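Manganese-dependent inorganic pyrophosphatase (Methanocaldococcus jannaschii, PDB 2EB0) catalyses the manganese-dependent hydrolysis of diphosphate to two phosphates, as a family II (class C) inorganic pyrophosphatase built from a DHH and a DHHA2 domain. Local coordinates at residues R2-H7 with I63-S68; A84-H89 with G107-V112; V213-V218 with V250-D255; E219-S224 with D255-G260. All coordinates share one frame; numbering follows the deposited sequence.

Contact 1: residues R2-H7 with I63-S68; sequences RYVVGH and ILVDHS. With MN (manganese (II) ion), chain F; MN (manganese (II) ion), chain E.
The imidazole of H67 carries H7 CB over one face, a CH-pi contact with CB 3.8 Å from the centre of the H67 ring, while V5 O and V65 O lie at its edge in the plane. The H7 ring has D66 O at its own edge, 3.2 Å from H7 CD2. Both rings sit in the loops just after two adjacent parallel strands, 2-5 and 61-65, of the DHH domain, and these loops carry ligands of the dimanganese site. H7 NE2 coordinates one manganese ion at 2.4 Å and D66 OD1 binds the same ion, whereas D66 OD2 reaches the second, making the aspartate a bridge between the two. D11 completes the protein ligands of the first ion; T109 OG1 and S14 OG also bond to the D66 carboxylate. Further back, backbone bonds join I63 N to Y3 O, V5 N to I63 O and V65 N to V5 O. V4 and V65 meet on one face through CG1 methyls 3.6 Å apart, where L21 of helix 12-25 covers them. With its CG placed between backbone N and carbonyl carbon (chi1 76°), the H67 ring folds back, and ND1 donates to V65 O at 3.0 Å, 166° at the hydrogen.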
# COMPACT_ATOMS: atom_id res chain seq x y z
N ARG B 2 7.10 -16.77 -12.73
CA ARG B 2 6.58 -16.09 -11.54
C ARG B 2 7.32 -16.52 -10.27
O ARG B 2 7.39 -17.70 -9.94
CB ARG B 2 5.08 -16.38 -11.40
CG ARG B 2 4.38 -15.52 -10.37
CD ARG B 2 2.94 -15.96 -10.19
NE ARG B 2 2.15 -15.86 -11.41
CZ ARG B 2 1.87 -14.72 -12.03
NH1 ARG B 2 2.33 -13.57 -11.55
NH2 ARG B 2 1.13 -14.72 -13.13
N TYR B 3 7.86 -15.55 -9.54
CA TYR B 3 8.62 -15.78 -8.32
C TYR B 3 8.11 -14.98 -7.13
O TYR B 3 7.70 -13.82 -7.27
CB TYR B 3 10.08 -15.38 -8.54
CG TYR B 3 10.83 -16.18 -9.57
CD1 TYR B 3 11.49 -17.36 -9.22
CD2 TYR B 3 10.89 -15.77 -10.90
CE1 TYR B 3 12.19 -18.10 -10.16
CE2 TYR B 3 11.58 -16.51 -11.86
CZ TYR B 3 12.23 -17.68 -11.48
OH TYR B 3 12.90 -18.43 -12.41
N VAL B 4 8.14 -15.60 -5.95
CA VAL B 4 7.75 -14.95 -4.71
C VAL B 4 9.10 -14.72 -4.01
O VAL B 4 9.82 -15.68 -3.73
CB VAL B 4 6.85 -15.85 -3.82
CG1 VAL B 4 6.54 -15.14 -2.50
CG2 VAL B 4 5.56 -16.19 -4.56
N VAL B 5 9.46 -13.47 -3.75
CA VAL B 5 10.75 -13.19 -3.13
C VAL B 5 10.71 -12.25 -1.94
O VAL B 5 9.91 -11.32 -1.89
CB VAL B 5 11.74 -12.57 -4.14
CG1 VAL B 5 13.16 -12.86 -3.70
CG2 VAL B 5 11.49 -13.11 -5.53
N GLY B 6 11.59 -12.52 -0.98
CA GLY B 6 11.70 -11.69 0.20
C GLY B 6 12.76 -10.64 -0.06
O GLY B 6 13.21 -10.48 -1.19
N HIS B 7 13.19 -9.95 0.99
CA HIS B 7 14.18 -8.89 0.85
C HIS B 7 15.64 -9.32 0.99
O HIS B 7 15.94 -10.45 1.42
CB HIS B 7 13.88 -7.80 1.87
CG HIS B 7 13.84 -8.28 3.28
ND1 HIS B 7 14.94 -8.83 3.91
CD2 HIS B 7 12.84 -8.31 4.19
CE1 HIS B 7 14.62 -9.17 5.14
NE2 HIS B 7 13.35 -8.86 5.34
N ILE B 63 6.52 -11.25 -7.16
CA ILE B 63 5.58 -11.12 -6.06
C ILE B 63 6.49 -10.93 -4.86
O ILE B 63 7.22 -11.86 -4.46
CB ILE B 63 4.73 -12.38 -5.85
CG1 ILE B 63 3.67 -12.49 -6.95
CG2 ILE B 63 4.07 -12.33 -4.49
CD1 ILE B 63 2.77 -13.69 -6.83
N LEU B 64 6.47 -9.73 -4.30
CA LEU B 64 7.31 -9.41 -3.15
C LEU B 64 6.61 -9.70 -1.84
O LEU B 64 5.42 -9.44 -1.69
CB LEU B 64 7.71 -7.94 -3.19
CG LEU B 64 8.42 -7.47 -4.45
CD1 LEU B 64 8.67 -5.97 -4.36
CD2 LEU B 64 9.75 -8.22 -4.61
N VAL B 65 7.35 -10.28 -0.90
CA VAL B 65 6.83 -10.56 0.43
C VAL B 65 7.80 -9.98 1.44
O VAL B 65 9.00 -9.95 1.22
CB VAL B 65 6.70 -12.08 0.75
CG1 VAL B 65 5.54 -12.68 -0.02
CG2 VAL B 65 8.01 -12.80 0.42
N ASP B 66 7.24 -9.47 2.53
CA ASP B 66 8.05 -8.96 3.63
C ASP B 66 8.85 -7.71 3.38
O ASP B 66 9.79 -7.44 4.12
CB ASP B 66 9.00 -10.06 4.09
CG ASP B 66 9.37 -9.91 5.54
OD1 ASP B 66 10.45 -10.40 5.92
OD2 ASP B 66 8.57 -9.31 6.29
N HIS B 67 8.52 -6.95 2.34
CA HIS B 67 9.23 -5.71 2.08
C HIS B 67 8.55 -4.89 0.99
O HIS B 67 7.86 -5.43 0.12
CB HIS B 67 10.71 -5.97 1.75
CG HIS B 67 10.96 -6.49 0.36
ND1 HIS B 67 10.58 -7.75 -0.04
CD2 HIS B 67 11.60 -5.93 -0.70
CE1 HIS B 67 10.97 -7.95 -1.29
NE2 HIS B 67 11.59 -6.86 -1.71
N SER B 68 8.73 -3.58 1.08
CA SER B 68 8.14 -2.65 0.15
C SER B 68 9.13 -1.50 -0.01
O SER B 68 8.75 -0.33 -0.03
CB SER B 68 6.82 -2.13 0.70
OG SER B 68 6.22 -1.20 -0.18
MN MN F . 11.96 -9.51 7.18
MN MN E . 8.86 -9.78 8.52

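Contact 2: residues A84-H89 with G107-V112; sequences AIIDHH and GSTATV. With MN (manganese (II) ion), chain E.
H88 lays one face of its imidazole against S108 and T109, where the DHH signature D87-H88-H89, at the end of strand 81-87, meets the start of helix 109-118. S108 CA stands 3.5 Å from the centre of the H88 ring in a CH-pi contact, and T109 N lies over the same face. The conformation of H88 makes this possible: at chi1 68° its ring is tucked between backbone N and carbonyl carbon, aimed at the helix start, and NE2 binds a manganese ion at 2.4 Å. ND1 donates to V106 O, which fixes the ring's rotation; D13, D66 and D147 complete the protein ligands of that ion. T109 turns OG1 beside its own backbone N, which brings the hydroxyl to 3.1 Å from H88 CD2 and lets it bond to D66, a ligand of both metals. Its other branch, CG2, rests 3.5 Å from I86 O. The I86 CG2 and V112 CG1 methyls touch more loosely, one turn further along the helix. D87 sets out away from the helix, but its carboxylate, anti to the backbone N (chi1 -165°), turns back toward it, OD2 lying 3.9 Å from T109 OG1. OD2 accepts two bonds: H88 N comes from above the carboxylate plane, and H89 ND1 meets the syn side, 2.6 Å from D87 OD2 at 169°, with OD2 in the plane of the H89 ring.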
# COMPACT_ATOMS: atom_id res chain seq x y z
N ALA B 84 2.43 -8.54 -7.24
CA ALA B 84 1.81 -8.26 -5.94
C ALA B 84 2.81 -7.98 -4.83
O ALA B 84 4.01 -8.19 -4.98
CB ALA B 84 0.91 -9.44 -5.52
N ILE B 85 2.29 -7.49 -3.72
CA ILE B 85 3.09 -7.22 -2.54
C ILE B 85 2.27 -7.65 -1.32
O ILE B 85 1.15 -7.17 -1.13
CB ILE B 85 3.46 -5.73 -2.40
CG1 ILE B 85 4.38 -5.31 -3.56
CG2 ILE B 85 4.15 -5.49 -1.07
CD1 ILE B 85 4.84 -3.86 -3.49
N ILE B 86 2.83 -8.56 -0.53
CA ILE B 86 2.21 -9.07 0.68
C ILE B 86 3.24 -8.76 1.76
O ILE B 86 4.31 -9.37 1.82
CB ILE B 86 1.98 -10.58 0.58
CG1 ILE B 86 1.15 -10.88 -0.67
CG2 ILE B 86 1.27 -11.09 1.83
CD1 ILE B 86 -0.23 -10.25 -0.65
N ASP B 87 2.90 -7.82 2.64
CA ASP B 87 3.86 -7.35 3.63
C ASP B 87 3.25 -6.92 4.97
O ASP B 87 2.06 -7.08 5.22
CB ASP B 87 4.58 -6.17 2.98
CG ASP B 87 5.85 -5.79 3.70
OD1 ASP B 87 6.35 -4.69 3.38
OD2 ASP B 87 6.34 -6.56 4.55
N HIS B 88 4.11 -6.39 5.84
CA HIS B 88 3.67 -5.88 7.12
C HIS B 88 4.57 -4.70 7.52
O HIS B 88 4.70 -4.36 8.70
CB HIS B 88 3.65 -6.97 8.20
CG HIS B 88 5.00 -7.48 8.60
ND1 HIS B 88 5.41 -7.51 9.91
CD2 HIS B 88 5.99 -8.04 7.87
CE1 HIS B 88 6.60 -8.07 9.98
NE2 HIS B 88 6.97 -8.40 8.76
N HIS B 89 5.19 -4.09 6.53
CA HIS B 89 6.04 -2.92 6.77
C HIS B 89 5.29 -1.73 6.20
O HIS B 89 4.21 -1.88 5.63
CB HIS B 89 7.39 -3.06 6.07
CG HIS B 89 8.22 -4.19 6.57
ND1 HIS B 89 8.03 -5.49 6.17
CD2 HIS B 89 9.24 -4.21 7.47
CE1 HIS B 89 8.89 -6.28 6.80
NE2 HIS B 89 9.63 -5.53 7.60
N GLY B 107 2.76 -8.72 13.45
CA GLY B 107 4.12 -9.13 13.76
C GLY B 107 4.94 -9.71 12.62
O GLY B 107 6.16 -9.63 12.65
N SER B 108 4.28 -10.29 11.63
CA SER B 108 5.03 -10.88 10.53
C SER B 108 4.20 -11.11 9.29
O SER B 108 2.96 -11.17 9.36
CB SER B 108 5.62 -12.22 10.95
OG SER B 108 4.60 -13.22 10.99
N THR B 109 4.89 -11.26 8.17
CA THR B 109 4.22 -11.52 6.90
C THR B 109 3.55 -12.89 7.00
O THR B 109 2.48 -13.12 6.41
CB THR B 109 5.23 -11.52 5.75
OG1 THR B 109 5.91 -10.25 5.71
CG2 THR B 109 4.53 -11.77 4.42
N ALA B 110 4.16 -13.79 7.77
CA ALA B 110 3.63 -15.14 7.96
C ALA B 110 2.24 -15.08 8.59
O ALA B 110 1.35 -15.85 8.22
CB ALA B 110 4.59 -15.96 8.82
N THR B 111 2.06 -14.17 9.55
CA THR B 111 0.78 -14.00 10.22
C THR B 111 -0.31 -13.64 9.21
O THR B 111 -1.40 -14.20 9.24
CB THR B 111 0.85 -12.87 11.27
OG1 THR B 111 1.83 -13.20 12.25
CG2 THR B 111 -0.50 -12.69 11.98
N VAL B 112 -0.00 -12.71 8.31
CA VAL B 112 -0.94 -12.29 7.28
C VAL B 112 -1.39 -13.47 6.41
O VAL B 112 -2.57 -13.63 6.11
CB VAL B 112 -0.31 -11.25 6.34
CG1 VAL B 112 -1.32 -10.82 5.28
CG2 VAL B 112 0.17 -10.06 7.14
MN MN E . 8.86 -9.78 8.52

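Contact 3: residues V213-V218 with V250-D255; sequences VGIGQV and VFLITD
Strands 213-218 and 250-255 run side by side in parallel through the mixed sheet of the DHHA2 domain, with I215 opposite V250, G216 opposite F251, Q217 opposite L252 and V218 opposite I253. Five backbone hydrogen bonds form the ladder, starting with V250 N to G214 O at 2.9 Å, passing back and forth through G216 and L252, and finishing with T254 N to V218 O at 2.7 Å. CA-H...O contacts supplement it, the shortest from I215 CA to V250 O at 3.1 Å. One side-chain bond crosses as well. The Q217 chain is extended with CG anti to its backbone N (chi1 173°), which carries the amide along the sheet to T254; NE2 donates to T254 OG1 at 2.7 Å, almost straight (165°) and within the amide plane. NE2 also bonds to M291 O, and T254 OG1 to S261 OG, so this polar pair is tied into a wider network. Apolar contacts occupy both faces. On the Q217 face, I215 CG2 and L252 CD1 approach each other. On the V218 face, the F251 ring leans across the neighbouring strand over G216, which has no side chain in its way, bringing CE2 to 3.7 Å from V218 CG1. Helix 293-306 covers the I215 and L252 face, helix 230-243 packs on F251 and I253, and strands 204-208 and 260-267 border the pair.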
# COMPACT_ATOMS: atom_id res chain seq x y z
N VAL B 213 19.69 6.07 4.29
CA VAL B 213 19.86 5.69 5.68
C VAL B 213 19.89 4.18 5.80
O VAL B 213 19.19 3.46 5.08
CB VAL B 213 18.74 6.24 6.59
CG1 VAL B 213 18.98 5.84 8.04
CG2 VAL B 213 18.69 7.76 6.48
N GLY B 214 20.73 3.70 6.71
CA GLY B 214 20.84 2.27 6.94
C GLY B 214 20.56 1.98 8.39
O GLY B 214 20.97 2.73 9.28
N ILE B 215 19.85 0.88 8.64
CA ILE B 215 19.54 0.50 10.01
C ILE B 215 19.78 -0.99 10.15
O ILE B 215 19.03 -1.81 9.62
CB ILE B 215 18.07 0.82 10.37
CG1 ILE B 215 17.76 2.27 10.04
CG2 ILE B 215 17.83 0.58 11.86
CD1 ILE B 215 16.30 2.67 10.26
N GLY B 216 20.85 -1.33 10.86
CA GLY B 216 21.20 -2.73 11.07
C GLY B 216 20.76 -3.13 12.46
O GLY B 216 20.41 -2.28 13.27
N GLN B 217 20.79 -4.43 12.74
CA GLN B 217 20.36 -4.90 14.04
C GLN B 217 20.82 -6.31 14.37
O GLN B 217 20.99 -7.15 13.49
CB GLN B 217 18.83 -4.84 14.11
CG GLN B 217 18.23 -5.47 15.36
CD GLN B 217 16.73 -5.26 15.46
OE1 GLN B 217 16.01 -5.39 14.47
NE2 GLN B 217 16.25 -4.93 16.65
N VAL B 218 21.03 -6.56 15.66
CA VAL B 218 21.41 -7.88 16.11
C VAL B 218 20.60 -8.08 17.39
O VAL B 218 20.45 -7.16 18.18
CB VAL B 218 22.93 -7.98 16.38
CG1 VAL B 218 23.35 -7.02 17.46
CG2 VAL B 218 23.28 -9.41 16.77
N VAL B 250 22.40 3.52 11.73
CA VAL B 250 22.04 3.19 13.10
C VAL B 250 22.09 1.67 13.19
O VAL B 250 21.52 0.98 12.35
CB VAL B 250 20.60 3.66 13.43
CG1 VAL B 250 20.19 3.19 14.81
CG2 VAL B 250 20.52 5.18 13.32
N PHE B 251 22.79 1.16 14.20
CA PHE B 251 22.89 -0.28 14.40
C PHE B 251 22.33 -0.59 15.77
O PHE B 251 22.83 -0.09 16.78
CB PHE B 251 24.33 -0.76 14.33
CG PHE B 251 24.45 -2.24 14.19
CD1 PHE B 251 24.27 -2.84 12.95
CD2 PHE B 251 24.70 -3.05 15.29
CE1 PHE B 251 24.34 -4.23 12.81
CE2 PHE B 251 24.77 -4.43 15.17
CZ PHE B 251 24.59 -5.02 13.92
N LEU B 252 21.30 -1.43 15.79
CA LEU B 252 20.64 -1.79 17.03
C LEU B 252 21.17 -3.07 17.68
O LEU B 252 21.03 -4.16 17.13
CB LEU B 252 19.14 -1.95 16.79
CG LEU B 252 18.45 -0.76 16.13
CD1 LEU B 252 17.02 -1.13 15.75
CD2 LEU B 252 18.49 0.44 17.06
N ILE B 253 21.78 -2.92 18.85
CA ILE B 253 22.25 -4.08 19.60
C ILE B 253 21.05 -4.33 20.51
O ILE B 253 20.91 -3.68 21.54
CB ILE B 253 23.48 -3.76 20.45
CG1 ILE B 253 24.65 -3.38 19.54
CG2 ILE B 253 23.84 -4.97 21.30
CD1 ILE B 253 25.92 -2.98 20.29
N THR B 254 20.18 -5.24 20.10
CA THR B 254 18.96 -5.54 20.84
C THR B 254 19.11 -6.60 21.94
O THR B 254 19.46 -7.76 21.70
CB THR B 254 17.84 -5.93 19.85
OG1 THR B 254 17.59 -4.82 18.98
CG2 THR B 254 16.56 -6.29 20.58
N ASP B 255 18.84 -6.17 23.17
CA ASP B 255 18.91 -7.04 24.32
C ASP B 255 17.54 -7.70 24.48
O ASP B 255 16.61 -7.10 24.98
CB ASP B 255 19.25 -6.21 25.55
CG ASP B 255 19.44 -7.05 26.79
OD1 ASP B 255 20.52 -6.91 27.42
OD2 ASP B 255 18.53 -7.85 27.13

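Contact 4: residues E219-S224 with D255-G260; sequences EVIDVS and DIMKEG
D255, whose side chain packs against V223 across the contact, accepts a hydrogen bond on OD2 from K258 N at 2.6 Å and 175°, the N-H coming from above the carboxylate plane. This is an Asx motif at the start of the turn between strands 248-255 and 260-267, and E259 and G260 opposite D255 form a G1 beta bulge that closes the hairpin. V223 CG1 reaches D255 CB at 3.8 Å, the two side chains crossing at about a right angle. A water accepts from V223 N and donates to D255 OD1, which also pairs with K258 NZ, although the position of OD1 is less certain. Between the backbones, I256 N donates to V220 O at 2.9 Å, extending the parallel pairing by one more step. I256 then runs its side chain back along the V220 backbone: with CG1 beside its own N (chi1 -66°), CD1 comes to 4.0 Å from E219 CB and also nears I221 CG1. Further out, I221 CG2 meets M257 CG at 3.9 Å, while L184 of helix 176-188 touches both isoleucines. The polar bonds of D255 are thus made mainly within its own turn, whereas the two segments meet through one backbone bond, a water and aliphatic contacts. The short, straight bond from K258 N would probably favour an ionised D255; help from K258 NZ is less certain.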
# COMPACT_ATOMS: atom_id res chain seq x y z
N GLU B 219 20.07 -9.28 17.58
CA GLU B 219 19.25 -9.60 18.75
C GLU B 219 19.91 -10.73 19.54
O GLU B 219 20.08 -11.83 19.02
CB GLU B 219 17.84 -10.00 18.30
CG GLU B 219 17.16 -8.96 17.42
CD GLU B 219 15.93 -9.48 16.68
OE1 GLU B 219 16.05 -10.47 15.91
OE2 GLU B 219 14.84 -8.90 16.85
N VAL B 220 20.27 -10.47 20.79
CA VAL B 220 20.93 -11.49 21.60
C VAL B 220 20.37 -11.59 23.01
O VAL B 220 19.72 -10.67 23.50
CB VAL B 220 22.45 -11.23 21.69
CG1 VAL B 220 23.06 -11.16 20.30
CG2 VAL B 220 22.71 -9.92 22.44
N ILE B 221 20.64 -12.72 23.65
CA ILE B 221 20.18 -12.94 25.00
C ILE B 221 21.19 -12.37 26.00
O ILE B 221 20.83 -11.87 27.06
CB ILE B 221 19.96 -14.44 25.25
CG1 ILE B 221 18.91 -14.97 24.26
CG2 ILE B 221 19.49 -14.66 26.69
CD1 ILE B 221 18.70 -16.48 24.30
N ASP B 222 22.47 -12.44 25.63
CA ASP B 222 23.55 -11.90 26.44
C ASP B 222 24.36 -10.98 25.52
O ASP B 222 25.06 -11.45 24.62
CB ASP B 222 24.44 -13.04 26.97
CG ASP B 222 25.60 -12.53 27.82
OD1 ASP B 222 26.27 -13.36 28.47
OD2 ASP B 222 25.85 -11.30 27.83
N VAL B 223 24.24 -9.68 25.73
CA VAL B 223 24.92 -8.70 24.88
C VAL B 223 26.42 -8.57 25.10
O VAL B 223 27.12 -8.01 24.25
CB VAL B 223 24.30 -7.28 25.02
CG1 VAL B 223 22.82 -7.33 24.71
CG2 VAL B 223 24.53 -6.73 26.42
N SER B 224 26.92 -9.08 26.22
CA SER B 224 28.34 -8.96 26.53
C SER B 224 29.30 -9.27 25.39
O SER B 224 30.25 -8.53 25.17
CB SER B 224 28.70 -9.82 27.75
OG SER B 224 28.49 -11.18 27.49
N ASP B 255 18.84 -6.17 23.17
CA ASP B 255 18.91 -7.04 24.32
C ASP B 255 17.54 -7.70 24.48
O ASP B 255 16.61 -7.10 24.98
CB ASP B 255 19.25 -6.21 25.55
CG ASP B 255 19.44 -7.05 26.79
OD1 ASP B 255 20.52 -6.91 27.42
OD2 ASP B 255 18.53 -7.85 27.13
N ILE B 256 17.44 -8.95 24.04
CA ILE B 256 16.17 -9.65 24.11
C ILE B 256 15.55 -9.70 25.50
O ILE B 256 14.35 -9.53 25.64
CB ILE B 256 16.31 -11.08 23.54
CG1 ILE B 256 16.61 -11.00 22.04
CG2 ILE B 256 15.04 -11.89 23.78
CD1 ILE B 256 17.02 -12.31 21.41
N MET B 257 16.36 -9.91 26.54
CA MET B 257 15.80 -9.96 27.89
C MET B 257 15.38 -8.59 28.43
O MET B 257 14.31 -8.46 29.01
CB MET B 257 16.78 -10.65 28.84
CG MET B 257 17.15 -12.08 28.42
SD MET B 257 15.74 -13.08 27.83
CE MET B 257 15.00 -13.56 29.40
N LYS B 258 16.21 -7.57 28.25
CA LYS B 258 15.85 -6.23 28.73
C LYS B 258 14.89 -5.56 27.75
O LYS B 258 14.40 -4.46 28.01
CB LYS B 258 17.09 -5.36 28.90
CG LYS B 258 17.72 -5.45 30.28
CD LYS B 258 18.95 -4.56 30.40
CE LYS B 258 20.10 -5.08 29.55
NZ LYS B 258 20.51 -6.48 29.92
N GLU B 259 14.62 -6.22 26.63
CA GLU B 259 13.71 -5.67 25.64
C GLU B 259 14.04 -4.21 25.35
O GLU B 259 13.18 -3.33 25.45
CB GLU B 259 12.27 -5.84 26.12
CG GLU B 259 11.76 -7.27 25.93
CD GLU B 259 10.53 -7.59 26.76
OE1 GLU B 259 9.63 -6.73 26.88
OE2 GLU B 259 10.45 -8.72 27.28
N GLY B 260 15.30 -3.98 25.00
CA GLY B 260 15.77 -2.64 24.68
C GLY B 260 16.90 -2.73 23.68
O GLY B 260 17.41 -3.82 23.41
O HOH W 1 22.25 -8.71 28.05

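How the contacts relate
From the N terminus, contact 1 brings strand 2-5 beside strand 61-65, closing a loop of 55 residues that includes helix 12-25. Contact 2 follows in series, closing a shorter loop between strand 81-87 and helix 109-118. The two touch directly, L64 O to I86 N in the sheet and D66 to T109 at the metals, and together they gather ligands of both manganese ions in the DHH domain. Contacts 3 and 4 lie beyond the chain's centre, in the DHHA2 domain. Their loops cross and they share D255: contact 3 pairs strands 211-220 and 248-255 around helices 224-227 and 230-243, and contact 4 ties the end of strand 211-220 to the turn before strand 260-267.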